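Local coordinates for protein putative sporulation-specific glycosylase ydhD (Bacillus subtilis subsp. subtilis str. 168, PDB 3CZ8) that probably hydrolyses glycosidic bonds as a family 18 glycosyl hydrolase linked to sporulation, this chain holding its TIM-barrel catalytic domain, at residues A58-T61 / T62-R66; G80-T83 / E84-H87; A95-N98 / L99-I103; N102-D105 / L106-R110. The protein carries 1 engineered substitution. One frame throughout, in Å; residues are numbered along the deposited sequence.

Contact 1 (A58-T61 / T62-R66); sequences AIET and TWQRR
Residues 58-61 and 62-66 are the last turns of one helix, where backbone N-H groups reach carbonyls four residues back. Trp63 N meets Ile59 O at 3.1 Å and nearly straight (171°), but the bond from Arg65 N to Thr61 O is weak, and Arg65 N also bonds to Thr62 O. Arg66 then takes a positive phi, and with two bonds back into the last turn, one of them Arg66 N to Trp63 O at 3.0 Å, this is a Schellman motif that ends the helix. Thr62 adds a side-chain grip: OG1 stands beside its own backbone N (chi1 -48°) and donates to Ala58 O at 2.6 Å, while Thr62 N approaches the same oxygen from the opposite face of the carbonyl plane. Helix 56-64 is the crossover of a beta-alpha-beta unit of the TIM barrel, between parallel strands 35-42 and 68-77; Ile59, Thr62 and Trp63 all lean on Pro69 of the second strand. Ile59 and Trp63 run side by side, with the methyl CG2 of Ile59 3.7 Å from CD1 on the pyrrole part of the indole, whose NE1 donates to Gly111 O. On the exposed flank Gln64 NE2 donates to the anti lone pair of Glu60 OE2 at 3.2 Å, a bent bond (140°) between nearly perpendicular amide and carboxylate planes. One residue further along each segment, the CG2 methyl of Thr61 touches Arg65 CD at 4.0 Å, and Thr61 OG1 bonds to Ala57 O.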
ATOM      1  N   ALA A  58      -7.659  14.333   7.287  1.00 56.35           N
ATOM      2  CA  ALA A  58      -8.065  12.924   7.381  1.00 55.87           C
ATOM      3  C   ALA A  58      -9.157  12.673   8.431  1.00 44.10           C
ATOM      4  O   ALA A  58     -10.063  11.866   8.207  1.00 46.73           O
ATOM      5  CB  ALA A  58      -6.847  12.037   7.642  1.00 51.99           C
ATOM      6  N   ILE A  59      -9.063  13.374   9.561  1.00 48.77           N
ATOM      7  CA  ILE A  59     -10.071  13.308  10.626  1.00 46.45           C
ATOM      8  C   ILE A  59     -11.429  13.806  10.127  1.00 44.72           C
ATOM      9  O   ILE A  59     -12.445  13.115  10.290  1.00 44.11           O
ATOM     10  CB  ILE A  59      -9.626  14.100  11.887  1.00 52.45           C
ATOM     11  CG1 ILE A  59      -8.366  13.479  12.487  1.00 29.82           C
ATOM     12  CG2 ILE A  59     -10.733  14.136  12.947  1.00 55.84           C
ATOM     13  CD1 ILE A  59      -7.597  14.411  13.416  1.00 41.34           C
ATOM     14  N   GLU A  60     -11.423  14.981   9.492  1.00 51.28           N
ATOM     15  CA  GLU A  60     -12.630  15.633   8.965  1.00 50.33           C
ATOM     16  C   GLU A  60     -13.326  14.790   7.893  1.00 47.01           C
ATOM     17  O   GLU A  60     -14.555  14.682   7.881  1.00 49.93           O
ATOM     18  CB  GLU A  60     -12.280  17.022   8.408  1.00 47.46           C
ATOM     19  CG  GLU A  60     -13.488  17.915   8.095  1.00 68.00           C
ATOM     20  CD  GLU A  60     -13.130  19.151   7.270  1.00 66.47           C
ATOM     21  OE1 GLU A  60     -12.130  19.834   7.590  1.00 73.14           O
ATOM     22  OE2 GLU A  60     -13.859  19.446   6.301  1.00 69.21           O
ATOM     23  N   THR A  61     -12.526  14.187   7.013  1.00 47.68           N
ATOM     24  CA  THR A  61     -13.026  13.332   5.935  1.00 50.21           C
ATOM     25  C   THR A  61     -13.672  12.057   6.481  1.00 44.34           C
ATOM     26  O   THR A  61     -14.732  11.646   6.003  1.00 42.02           O
ATOM     27  CB  THR A  61     -11.892  12.973   4.936  1.00 57.77           C
ATOM     28  OG1 THR A  61     -11.194  14.166   4.556  1.00 70.05           O
ATOM     29  CG2 THR A  61     -12.442  12.295   3.681  1.00 61.80           C
ATOM     30  N   THR A  62     -13.037  11.455   7.491  1.00 50.68           N
ATOM     31  CA  THR A  62     -13.538  10.224   8.117  1.00 50.89           C
ATOM     32  C   THR A  62     -14.897  10.449   8.789  1.00 44.81           C
ATOM     33  O   THR A  62     -15.830   9.669   8.577  1.00 43.79           O
ATOM     34  CB  THR A  62     -12.519   9.627   9.134  1.00 46.16           C
ATOM     35  OG1 THR A  62     -11.214   9.576   8.542  1.00 45.40           O
ATOM     36  CG2 THR A  62     -12.918   8.220   9.550  1.00 48.09           C
ATOM     37  N   TRP A  63     -15.003  11.523   9.574  1.00 44.34           N
ATOM     38  CA  TRP A  63     -16.261  11.897  10.232  1.00 42.21           C
ATOM     39  C   TRP A  63     -17.412  12.070   9.247  1.00 46.66           C
ATOM     40  O   TRP A  63     -18.505  11.545   9.471  1.00 51.59           O
ATOM     41  CB  TRP A  63     -16.099  13.193  11.030  1.00 40.67           C
ATOM     42  CG  TRP A  63     -15.463  13.060  12.391  1.00 29.33           C
ATOM     43  CD1 TRP A  63     -14.364  13.741  12.845  1.00 28.30           C
ATOM     44  CD2 TRP A  63     -15.901  12.234  13.482  1.00 20.24           C
ATOM     45  NE1 TRP A  63     -14.086  13.381  14.144  1.00 33.24           N
ATOM     46  CE2 TRP A  63     -15.017  12.467  14.562  1.00 25.94           C
ATOM     47  CE3 TRP A  63     -16.954  11.321  13.655  1.00 33.81           C
ATOM     48  CZ2 TRP A  63     -15.144  11.812  15.788  1.00 36.55           C
ATOM     49  CZ3 TRP A  63     -17.080  10.670  14.883  1.00 31.47           C
ATOM     50  CH2 TRP A  63     -16.181  10.923  15.929  1.00 18.94           C
ATOM     51  N   GLN A  64     -17.145  12.790   8.155  1.00 50.88           N
ATOM     52  CA  GLN A  64     -18.128  13.047   7.095  1.00 57.27           C
ATOM     53  C   GLN A  64     -18.619  11.783   6.390  1.00 57.15           C
ATOM     54  O   GLN A  64     -19.715  11.767   5.829  1.00 59.48           O
ATOM     55  CB  GLN A  64     -17.561  14.035   6.069  1.00 60.04           C
ATOM     56  CG  GLN A  64     -17.557  15.487   6.542  1.00 79.76           C
ATOM     57  CD  GLN A  64     -16.537  16.355   5.817  1.00 92.86           C
ATOM     58  OE1 GLN A  64     -15.856  15.904   4.893  1.00108.48           O
ATOM     59  NE2 GLN A  64     -16.427  17.610   6.238  1.00 86.00           N
ATOM     60  N   ARG A  65     -17.811  10.725   6.437  1.00 63.03           N
ATOM     61  CA  ARG A  65     -18.158   9.437   5.838  1.00 59.43           C
ATOM     62  C   ARG A  65     -18.922   8.511   6.797  1.00 56.02           C
ATOM     63  O   ARG A  65     -19.256   7.373   6.441  1.00 45.01           O
ATOM     64  CB  ARG A  65     -16.895   8.757   5.302  1.00 67.84           C
ATOM     65  CG  ARG A  65     -16.368   9.375   4.002  1.00 87.84           C
ATOM     66  CD  ARG A  65     -14.888   9.076   3.745  1.00 98.08           C
ATOM     67  NE  ARG A  65     -14.603   7.647   3.606  1.00109.02           N
ATOM     68  CZ  ARG A  65     -13.899   6.929   4.478  1.00104.04           C
ATOM     69  NH1 ARG A  65     -13.393   7.499   5.565  1.00 98.64           N
ATOM     70  NH2 ARG A  65     -13.696   5.636   4.261  1.00 93.84           N
ATOM     71  N   ARG A  66     -19.204   9.023   8.000  1.00 61.30           N
ATOM     72  CA  ARG A  66     -19.924   8.302   9.073  1.00 66.51           C
ATOM     73  C   ARG A  66     -19.160   7.071   9.584  1.00 48.66           C
ATOM     74  O   ARG A  66     -19.721   5.989   9.781  1.00 45.57           O
ATOM     75  CB  ARG A  66     -21.377   7.971   8.681  1.00 60.18           C
ATOM     76  CG  ARG A  66     -22.265   9.202   8.491  1.00 76.48           C
ATOM     77  CD  ARG A  66     -23.739   8.825   8.369  1.00 84.87           C
ATOM     78  NE  ARG A  66     -24.263   8.252   9.610  1.00122.67           N
ATOM     79  CZ  ARG A  66     -25.511   7.820   9.781  1.00122.56           C
ATOM     80  NH1 ARG A  66     -25.878   7.316  10.952  1.00123.03           N
ATOM     81  NH2 ARG A  66     -26.393   7.887   8.791  1.00116.85           N
TER

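Contact 2 (G80-T83 / E84-H87); sequences GFST and EIVH
Glu84 CB lies 4.1 Å from Ser82 OG in the first turn of helix 83-90, and the Glu84 chain bends at chi2 (85°) to fold back towards Thr83. Its carboxylate oxygen OE2 accepts from a water at 3.0 Å; that water in turn accepts a weak bond from Thr83 N, tying the side chain loosely to the helix start. Ile85 carries the capping bond. Its backbone N donates to Ser82 OG at 3.1 Å and close to straight (163°); Ser82, at the N-cap, takes this bond. The hydroxyl is placed there by a first torsion that sets OG opposite the backbone N (chi1 176°). Ile85 CG1 packs against the same hydroxyl at 3.3 Å, and the side chain goes on to touch Thr77 of strand 68-77. Val86 turns the methyl CG1 to two carbonyls at once, 3.6 Å from Ser82 O and 3.6 Å from Thr83 O; Ser82 O is also taken by Asn75 ND2. Val86 is buried against Asn75 and Phe119, its side chain about 8 Å from that of Glu120, the predicted proton donor of this family 18 barrel. His87 sets CB 3.5 Å from Thr83 O, and its ring leads away to a weak bond from ND1 to Asp126 OD2. One serine hydroxyl therefore satisfies an N-H that has no preceding helical turn to supply a carbonyl, and the carboxylate of Glu84 near the helix N-terminus would probably be favoured by the helix dipole.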
ATOM      1  N   GLY A  80      12.281   0.829  15.046  1.00 68.86           N
ATOM      2  CA  GLY A  80      11.084   0.022  15.300  1.00 53.71           C
ATOM      3  C   GLY A  80      10.454   0.210  16.672  1.00 43.70           C
ATOM      4  O   GLY A  80      10.567   1.271  17.285  1.00 39.82           O
ATOM      5  N   PHE A  81       9.774  -0.829  17.144  1.00 35.55           N
ATOM      6  CA  PHE A  81       9.074  -0.781  18.419  1.00 44.94           C
ATOM      7  C   PHE A  81      10.071  -0.887  19.563  1.00 43.33           C
ATOM      8  O   PHE A  81      10.908  -1.790  19.592  1.00 47.76           O
ATOM      9  CB  PHE A  81       8.013  -1.886  18.506  1.00 43.86           C
ATOM     10  CG  PHE A  81       6.825  -1.650  17.621  1.00 42.54           C
ATOM     11  CD1 PHE A  81       5.766  -0.860  18.057  1.00 23.69           C
ATOM     12  CD2 PHE A  81       6.763  -2.211  16.348  1.00 40.70           C
ATOM     13  CE1 PHE A  81       4.658  -0.632  17.241  1.00 37.72           C
ATOM     14  CE2 PHE A  81       5.659  -1.990  15.524  1.00 46.87           C
ATOM     15  CZ  PHE A  81       4.608  -1.193  15.970  1.00 36.34           C
ATOM     16  N   SER A  82       9.985   0.066  20.485  1.00 50.50           N
ATOM     17  CA  SER A  82      10.917   0.146  21.595  1.00 47.80           C
ATOM     18  C   SER A  82      10.363  -0.538  22.833  1.00 47.29           C
ATOM     19  O   SER A  82       9.420  -0.044  23.462  1.00 53.48           O
ATOM     20  CB  SER A  82      11.271   1.599  21.901  1.00 44.33           C
ATOM     21  OG  SER A  82      12.108   1.664  23.043  1.00 49.89           O
ATOM     22  N   THR A  83      10.969  -1.679  23.161  1.00 49.95           N
ATOM     23  CA  THR A  83      10.672  -2.479  24.353  0.50 54.58           C
ATOM     24  C   THR A  83      10.941  -1.685  25.639  1.00 60.37           C
ATOM     25  O   THR A  83      10.302  -1.899  26.673  1.00 66.10           O
ATOM     26  CB  THR A  83      11.554  -3.760  24.346  0.50 54.92           C
ATOM     27  OG1 THR A  83      11.500  -4.377  23.053  0.50 58.78           O
ATOM     28  CG2 THR A  83      11.119  -4.766  25.405  0.50 60.83           C
ATOM     29  N   GLU A  84      11.911  -0.774  25.561  1.00 63.71           N
ATOM     30  CA  GLU A  84      12.360   0.013  26.712  1.00 64.52           C
ATOM     31  C   GLU A  84      11.537   1.275  26.984  1.00 59.71           C
ATOM     32  O   GLU A  84      11.259   1.580  28.143  1.00 60.83           O
ATOM     33  CB  GLU A  84      13.847   0.372  26.580  1.00 66.27           C
ATOM     34  CG  GLU A  84      14.809  -0.792  26.850  1.00 80.43           C
ATOM     35  CD  GLU A  84      15.073  -1.672  25.628  1.00 89.92           C
ATOM     36  OE1 GLU A  84      15.693  -2.743  25.801  1.00 88.26           O
ATOM     37  OE2 GLU A  84      14.671  -1.301  24.499  1.00 74.70           O
ATOM     38  N   ILE A  85      11.172   2.009  25.930  1.00 58.36           N
ATOM     39  CA  ILE A  85      10.394   3.251  26.064  1.00 55.95           C
ATOM     40  C   ILE A  85       9.038   3.025  26.749  1.00 62.19           C
ATOM     41  O   ILE A  85       8.666   3.776  27.657  1.00 59.51           O
ATOM     42  CB  ILE A  85      10.232   3.997  24.703  1.00 57.51           C
ATOM     43  CG1 ILE A  85      11.547   4.691  24.326  1.00 55.69           C
ATOM     44  CG2 ILE A  85       9.090   5.016  24.746  1.00 52.95           C
ATOM     45  CD1 ILE A  85      11.440   5.688  23.189  1.00 64.57           C
ATOM     46  N   VAL A  86       8.331   1.973  26.330  1.00 52.04           N
ATOM     47  CA  VAL A  86       7.060   1.587  26.949  1.00 48.70           C
ATOM     48  C   VAL A  86       7.250   1.099  28.400  1.00 50.81           C
ATOM     49  O   VAL A  86       6.408   1.373  29.256  1.00 43.64           O
ATOM     50  CB  VAL A  86       6.240   0.581  26.058  1.00 39.87           C
ATOM     51  CG1 VAL A  86       6.927  -0.775  25.939  1.00 42.47           C
ATOM     52  CG2 VAL A  86       4.808   0.425  26.564  1.00 38.40           C
ATOM     53  N   HIS A  87       8.375   0.431  28.671  1.00 54.87           N
ATOM     54  CA  HIS A  87       8.732  -0.028  30.024  1.00 57.11           C
ATOM     55  C   HIS A  87       8.937   1.139  30.998  1.00 57.93           C
ATOM     56  O   HIS A  87       8.492   1.080  32.143  1.00 51.77           O
ATOM     57  CB  HIS A  87       9.982  -0.914  29.975  1.00 55.49           C
ATOM     58  CG  HIS A  87      10.379  -1.488  31.301  1.00 59.92           C
ATOM     59  ND1 HIS A  87       9.927  -2.712  31.744  1.00 63.78           N
ATOM     60  CD2 HIS A  87      11.200  -1.017  32.270  1.00 35.83           C
ATOM     61  CE1 HIS A  87      10.439  -2.964  32.935  1.00 68.94           C
ATOM     62  NE2 HIS A  87      11.213  -1.949  33.279  1.00 44.78           N
TER
HETATM   63  O   HOH W   1      14.009  -1.932  21.601  1.00 55.88           O

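Contact 3 (A95-N98 / L99-I103); sequences ARTN and LVNNI
Asn98 and Asn102 meet one turn apart on helix 93-110, one of the outer helices of the TIM barrel, and set their amides 77° from parallel. OD1 of Asn98 comes within 3.0 Å of ND2 of Asn102. The backbone bond beneath them, Asn102 N to Asn98 O, is 2.9 Å long. One residue earlier in each segment, Thr97 and Asn101 lie alongside each other and point the same way, with the CG2 methyl of Thr97 3.7 Å from ND2 of Asn101. Val100 instead brings its methyl CG2 to 3.2 Å from Arg96 O, the carbonyl that also receives Val100 N from above its plane. Outside the helix, loop carbonyls fix the two amides: Asn98 ND2 donates to Asn46 O and Asn102 ND2 to Gly47 O. Asn101 OD1 accepts from Arg140 of helix 127-143, while the buried Leu99 and Val100 both rest on Phe133 of that helix. With CG opposite the backbone N (chi1 179°), the side chain of Asn98 holds Asn98 CG 3.4 Å from Asn102 ND2.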
ATOM      1  N   ALA A  95       4.522   9.185  34.668  1.00 54.56           N
ATOM      2  CA  ALA A  95       4.613   9.124  33.204  1.00 51.09           C
ATOM      3  C   ALA A  95       3.375   8.531  32.543  1.00 46.59           C
ATOM      4  O   ALA A  95       2.937   9.022  31.501  1.00 46.35           O
ATOM      5  CB  ALA A  95       5.859   8.367  32.766  1.00 44.95           C
ATOM      6  N   ARG A  96       2.809   7.485  33.142  1.00 45.05           N
ATOM      7  CA  ARG A  96       1.606   6.885  32.571  1.00 53.17           C
ATOM      8  C   ARG A  96       0.342   7.717  32.821  1.00 47.91           C
ATOM      9  O   ARG A  96      -0.596   7.654  32.034  1.00 41.11           O
ATOM     10  CB  ARG A  96       1.438   5.408  32.967  1.00 57.06           C
ATOM     11  CG  ARG A  96       1.238   5.131  34.434  1.00 64.44           C
ATOM     12  CD  ARG A  96       1.085   3.639  34.679  1.00 50.95           C
ATOM     13  NE  ARG A  96       0.746   3.366  36.074  1.00 81.03           N
ATOM     14  CZ  ARG A  96       1.628   3.070  37.026  1.00 57.08           C
ATOM     15  NH1 ARG A  96       2.921   2.987  36.748  1.00 70.45           N
ATOM     16  NH2 ARG A  96       1.210   2.845  38.264  1.00 72.52           N
ATOM     17  N   THR A  97       0.345   8.511  33.894  1.00 45.70           N
ATOM     18  CA  THR A  97      -0.677   9.536  34.127  1.00 42.63           C
ATOM     19  C   THR A  97      -0.521  10.655  33.098  1.00 45.19           C
ATOM     20  O   THR A  97      -1.507  11.111  32.514  1.00 39.59           O
ATOM     21  CB  THR A  97      -0.588  10.118  35.565  1.00 44.33           C
ATOM     22  OG1 THR A  97      -0.905   9.094  36.512  1.00 43.51           O
ATOM     23  CG2 THR A  97      -1.560  11.270  35.766  1.00 34.26           C
ATOM     24  N   ASN A  98       0.725  11.078  32.880  1.00 47.02           N
ATOM     25  CA  ASN A  98       1.052  12.063  31.852  1.00 50.28           C
ATOM     26  C   ASN A  98       0.603  11.600  30.468  1.00 47.09           C
ATOM     27  O   ASN A  98       0.020  12.383  29.722  1.00 53.05           O
ATOM     28  CB  ASN A  98       2.554  12.381  31.856  1.00 46.62           C
ATOM     29  CG  ASN A  98       2.947  13.388  30.786  1.00 48.80           C
ATOM     30  OD1 ASN A  98       2.203  14.323  30.487  1.00 59.11           O
ATOM     31  ND2 ASN A  98       4.130  13.205  30.212  1.00 61.07           N
ATOM     32  N   LEU A  99       0.851  10.329  30.151  1.00 45.67           N
ATOM     33  CA  LEU A  99       0.423   9.735  28.881  1.00 42.01           C
ATOM     34  C   LEU A  99      -1.100   9.677  28.742  1.00 39.51           C
ATOM     35  O   LEU A  99      -1.635  10.013  27.681  1.00 45.31           O
ATOM     36  CB  LEU A  99       1.063   8.349  28.670  1.00 45.17           C
ATOM     37  CG  LEU A  99       0.755   7.605  27.360  1.00 36.33           C
ATOM     38  CD1 LEU A  99       1.069   8.453  26.133  1.00 35.00           C
ATOM     39  CD2 LEU A  99       1.498   6.291  27.282  1.00 34.58           C
ATOM     40  N   VAL A 100      -1.783   9.270  29.812  1.00 41.72           N
ATOM     41  CA  VAL A 100      -3.253   9.233  29.853  1.00 43.79           C
ATOM     42  C   VAL A 100      -3.869  10.619  29.578  1.00 45.42           C
ATOM     43  O   VAL A 100      -4.790  10.750  28.760  1.00 41.70           O
ATOM     44  CB  VAL A 100      -3.776   8.609  31.190  1.00 37.71           C
ATOM     45  CG1 VAL A 100      -5.231   8.967  31.450  1.00 45.51           C
ATOM     46  CG2 VAL A 100      -3.623   7.093  31.171  1.00 33.02           C
ATOM     47  N   ASN A 101      -3.325  11.645  30.232  1.00 45.89           N
ATOM     48  CA  ASN A 101      -3.772  13.024  30.026  1.00 49.60           C
ATOM     49  C   ASN A 101      -3.462  13.549  28.626  1.00 45.93           C
ATOM     50  O   ASN A 101      -4.310  14.202  28.011  1.00 47.75           O
ATOM     51  CB  ASN A 101      -3.192  13.965  31.094  1.00 46.07           C
ATOM     52  CG  ASN A 101      -3.794  13.731  32.472  1.00 37.47           C
ATOM     53  OD1 ASN A 101      -4.984  13.446  32.606  1.00 48.53           O
ATOM     54  ND2 ASN A 101      -2.965  13.850  33.502  1.00 56.72           N
ATOM     55  N   ASN A 102      -2.259  13.252  28.131  1.00 43.71           N
ATOM     56  CA  ASN A 102      -1.845  13.646  26.777  1.00 40.36           C
ATOM     57  C   ASN A 102      -2.672  13.011  25.670  1.00 43.23           C
ATOM     58  O   ASN A 102      -2.974  13.673  24.677  1.00 38.26           O
ATOM     59  CB  ASN A 102      -0.369  13.339  26.546  1.00 41.79           C
ATOM     60  CG  ASN A 102       0.544  14.261  27.321  1.00 45.31           C
ATOM     61  OD1 ASN A 102       0.170  15.381  27.679  1.00 51.35           O
ATOM     62  ND2 ASN A 102       1.750  13.788  27.598  1.00 39.85           N
ATOM     63  N   ILE A 103      -3.030  11.737  25.850  1.00 42.31           N
ATOM     64  CA  ILE A 103      -3.889  11.015  24.903  1.00 39.92           C
ATOM     65  C   ILE A 103      -5.284  11.645  24.864  1.00 44.32           C
ATOM     66  O   ILE A 103      -5.866  11.808  23.785  1.00 45.74           O
ATOM     67  CB  ILE A 103      -3.972   9.489  25.223  1.00 39.39           C
ATOM     68  CG1 ILE A 103      -2.689   8.766  24.806  1.00 33.54           C
ATOM     69  CG2 ILE A 103      -5.145   8.838  24.510  1.00 25.50           C
ATOM     70  CD1 ILE A 103      -2.529   7.383  25.428  1.00 27.89           C
TER

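Contact 4 (N102-D105 / L106-R110); sequences NIYD and LVSTR
Tyr104 O is gripped twice by Ser108, whose OG donates at 2.6 Å and whose backbone N donates at 3.0 Å. The hydroxyl gets there because OG sits between the backbone N and the carbonyl carbon (chi1 45°), folded back over the preceding turn; this describes one of the two deposited conformers of Ser108. The same OG lies 3.9 Å from CD1 of the Tyr104 ring. One residue on, Thr109 repeats the pattern with a different torsion: OG1 stands beside its own N (chi1 -54°) and donates to Asp105 O at 2.7 Å. Thr109 N reaches that oxygen from above the carbonyl plane at 3.1 Å. Val107, on the inner flank, directs CG2 to Tyr104 O at 3.4 Å and packs on Val115 of strand 114-118. These are the last turns of helix 93-110 on the outside of the TIM barrel, where the Tyr104 ring makes a cation-pi contact with Arg140 and Leu106 touches Tyr41 of strand 35-42. Two neighbouring carbonyls near the C-terminal end of the helix, that of Tyr104 at least in this Ser108 conformer, thus each accept from a hydroxyl as well as an amide, which would partly offset the negative potential gathering there.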
ATOM      1  N   ASN A 102      -2.259  13.252  28.131  1.00 43.71           N
ATOM      2  CA  ASN A 102      -1.845  13.646  26.777  1.00 40.36           C
ATOM      3  C   ASN A 102      -2.672  13.011  25.670  1.00 43.23           C
ATOM      4  O   ASN A 102      -2.974  13.673  24.677  1.00 38.26           O
ATOM      5  CB  ASN A 102      -0.369  13.339  26.546  1.00 41.79           C
ATOM      6  CG  ASN A 102       0.544  14.261  27.321  1.00 45.31           C
ATOM      7  OD1 ASN A 102       0.170  15.381  27.679  1.00 51.35           O
ATOM      8  ND2 ASN A 102       1.750  13.788  27.598  1.00 39.85           N
ATOM      9  N   ILE A 103      -3.030  11.737  25.850  1.00 42.31           N
ATOM     10  CA  ILE A 103      -3.889  11.015  24.903  1.00 39.92           C
ATOM     11  C   ILE A 103      -5.284  11.645  24.864  1.00 44.32           C
ATOM     12  O   ILE A 103      -5.866  11.808  23.785  1.00 45.74           O
ATOM     13  CB  ILE A 103      -3.972   9.489  25.223  1.00 39.39           C
ATOM     14  CG1 ILE A 103      -2.689   8.766  24.806  1.00 33.54           C
ATOM     15  CG2 ILE A 103      -5.145   8.838  24.510  1.00 25.50           C
ATOM     16  CD1 ILE A 103      -2.529   7.383  25.428  1.00 27.89           C
ATOM     17  N   TYR A 104      -5.804  12.011  26.038  1.00 49.21           N
ATOM     18  CA  TYR A 104      -7.070  12.743  26.120  1.00 43.28           C
ATOM     19  C   TYR A 104      -6.964  14.097  25.424  1.00 38.66           C
ATOM     20  O   TYR A 104      -7.854  14.470  24.658  1.00 38.85           O
ATOM     21  CB  TYR A 104      -7.546  12.929  27.571  1.00 51.69           C
ATOM     22  CG  TYR A 104      -8.917  13.571  27.641  1.00 44.94           C
ATOM     23  CD1 TYR A 104      -9.061  14.957  27.764  1.00 43.38           C
ATOM     24  CD2 TYR A 104     -10.073  12.797  27.549  1.00 37.06           C
ATOM     25  CE1 TYR A 104     -10.318  15.551  27.800  1.00 50.49           C
ATOM     26  CE2 TYR A 104     -11.334  13.382  27.590  1.00 49.23           C
ATOM     27  CZ  TYR A 104     -11.449  14.757  27.714  1.00 46.37           C
ATOM     28  OH  TYR A 104     -12.696  15.340  27.757  1.00 71.26           O
ATOM     29  N   ASP A 105      -5.880  14.824  25.701  1.00 40.31           N
ATOM     30  CA  ASP A 105      -5.636  16.132  25.083  1.00 49.36           C
ATOM     31  C   ASP A 105      -5.508  16.017  23.570  1.00 57.58           C
ATOM     32  O   ASP A 105      -5.936  16.912  22.849  1.00 59.86           O
ATOM     33  CB  ASP A 105      -4.384  16.801  25.664  1.00 49.25           C
ATOM     34  CG  ASP A 105      -4.574  17.273  27.099  1.00 52.89           C
ATOM     35  OD1 ASP A 105      -3.553  17.580  27.752  1.00 65.28           O
ATOM     36  OD2 ASP A 105      -5.728  17.335  27.579  1.00 46.59           O
ATOM     37  N   LEU A 106      -4.930  14.908  23.105  1.00 50.88           N
ATOM     38  CA  LEU A 106      -4.816  14.615  21.680  1.00 46.79           C
ATOM     39  C   LEU A 106      -6.175  14.422  21.012  1.00 38.43           C
ATOM     40  O   LEU A 106      -6.446  15.040  19.988  1.00 43.57           O
ATOM     41  CB  LEU A 106      -3.940  13.380  21.443  1.00 45.50           C
ATOM     42  CG  LEU A 106      -3.345  13.240  20.040  1.00 55.01           C
ATOM     43  CD1 LEU A 106      -2.034  14.008  19.952  1.00 70.53           C
ATOM     44  CD2 LEU A 106      -3.134  11.784  19.695  1.00 55.37           C
ATOM     45  N   VAL A 107      -7.026  13.571  21.586  1.00 39.38           N
ATOM     46  CA  VAL A 107      -8.323  13.264  20.964  1.00 40.45           C
ATOM     47  C   VAL A 107      -9.353  14.394  21.055  1.00 45.75           C
ATOM     48  O   VAL A 107     -10.212  14.526  20.179  1.00 36.32           O
ATOM     49  CB  VAL A 107      -8.939  11.914  21.450  1.00 42.38           C
ATOM     50  CG1 VAL A 107      -8.058  10.764  21.030  1.00 38.84           C
ATOM     51  CG2 VAL A 107      -9.163  11.892  22.962  1.00 37.16           C
ATOM     52  N   SER A 108      -9.251  15.210  22.103  1.00 48.63           N
ATOM     53  CA  SER A 108     -10.164  16.334  22.291  0.50 46.54           C
ATOM     54  C   SER A 108      -9.807  17.523  21.401  1.00 49.64           C
ATOM     55  O   SER A 108     -10.689  18.115  20.779  1.00 51.41           O
ATOM     56  CB  SER A 108     -10.243  16.740  23.767  0.50 37.84           C
ATOM     57  OG  SER A 108      -8.957  16.801  24.359  0.50 28.11           O
ATOM     58  N   THR A 109      -8.515  17.858  21.342  1.00 55.89           N
ATOM     59  CA  THR A 109      -8.023  18.956  20.502  1.00 55.87           C
ATOM     60  C   THR A 109      -8.189  18.636  19.019  1.00 53.80           C
ATOM     61  O   THR A 109      -8.808  19.404  18.279  1.00 55.92           O
ATOM     62  CB  THR A 109      -6.542  19.274  20.793  1.00 61.30           C
ATOM     63  OG1 THR A 109      -6.371  19.509  22.197  1.00 71.34           O
ATOM     64  CG2 THR A 109      -6.070  20.503  20.015  1.00 82.06           C
ATOM     65  N   ARG A 110      -7.661  17.487  18.602  1.00 47.74           N
ATOM     66  CA  ARG A 110      -7.648  17.106  17.188  1.00 33.24           C
ATOM     67  C   ARG A 110      -8.988  16.586  16.673  1.00 31.76           C
ATOM     68  O   ARG A 110      -9.220  16.562  15.466  1.00 45.53           O
ATOM     69  CB  ARG A 110      -6.528  16.096  16.909  1.00 35.44           C
ATOM     70  CG  ARG A 110      -5.115  16.609  17.204  1.00 36.91           C
ATOM     71  CD  ARG A 110      -4.405  17.119  15.947  1.00 62.93           C
ATOM     72  NE  ARG A 110      -4.874  18.437  15.511  1.00 92.18           N
ATOM     73  CZ  ARG A 110      -5.708  18.650  14.494  1.00 98.05           C
ATOM     74  NH1 ARG A 110      -6.069  19.889  14.184  1.00 86.32           N
ATOM     75  NH2 ARG A 110      -6.187  17.632  13.788  1.00 91.09           N
TER

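How the contacts relate
All four contacts are local; contacts 1, 3 and 4 lie on outer helices of one TIM barrel, and contact 2 on the strand-to-helix turn before helix 93-110. Contacts 3 and 4 are successive parts of that helix, sharing Asn102 and Ile103, with centres about 10 Å apart; both are partly buried, as is contact 1. Contact 2 is a surface contact, the nearest to the predicted proton donor, and relies on a serine cap. Contacts 1 and 4 both have hydroxyls donating to carbonyls a turn back, near helix ends, whereas contact 3, mid-helix, uses asparagine amides tied to neighbouring loops. Contact 1 touches contact 4 where Ile59 CD1 packs on Arg110 O at 3.4 Å, joining two outer helices.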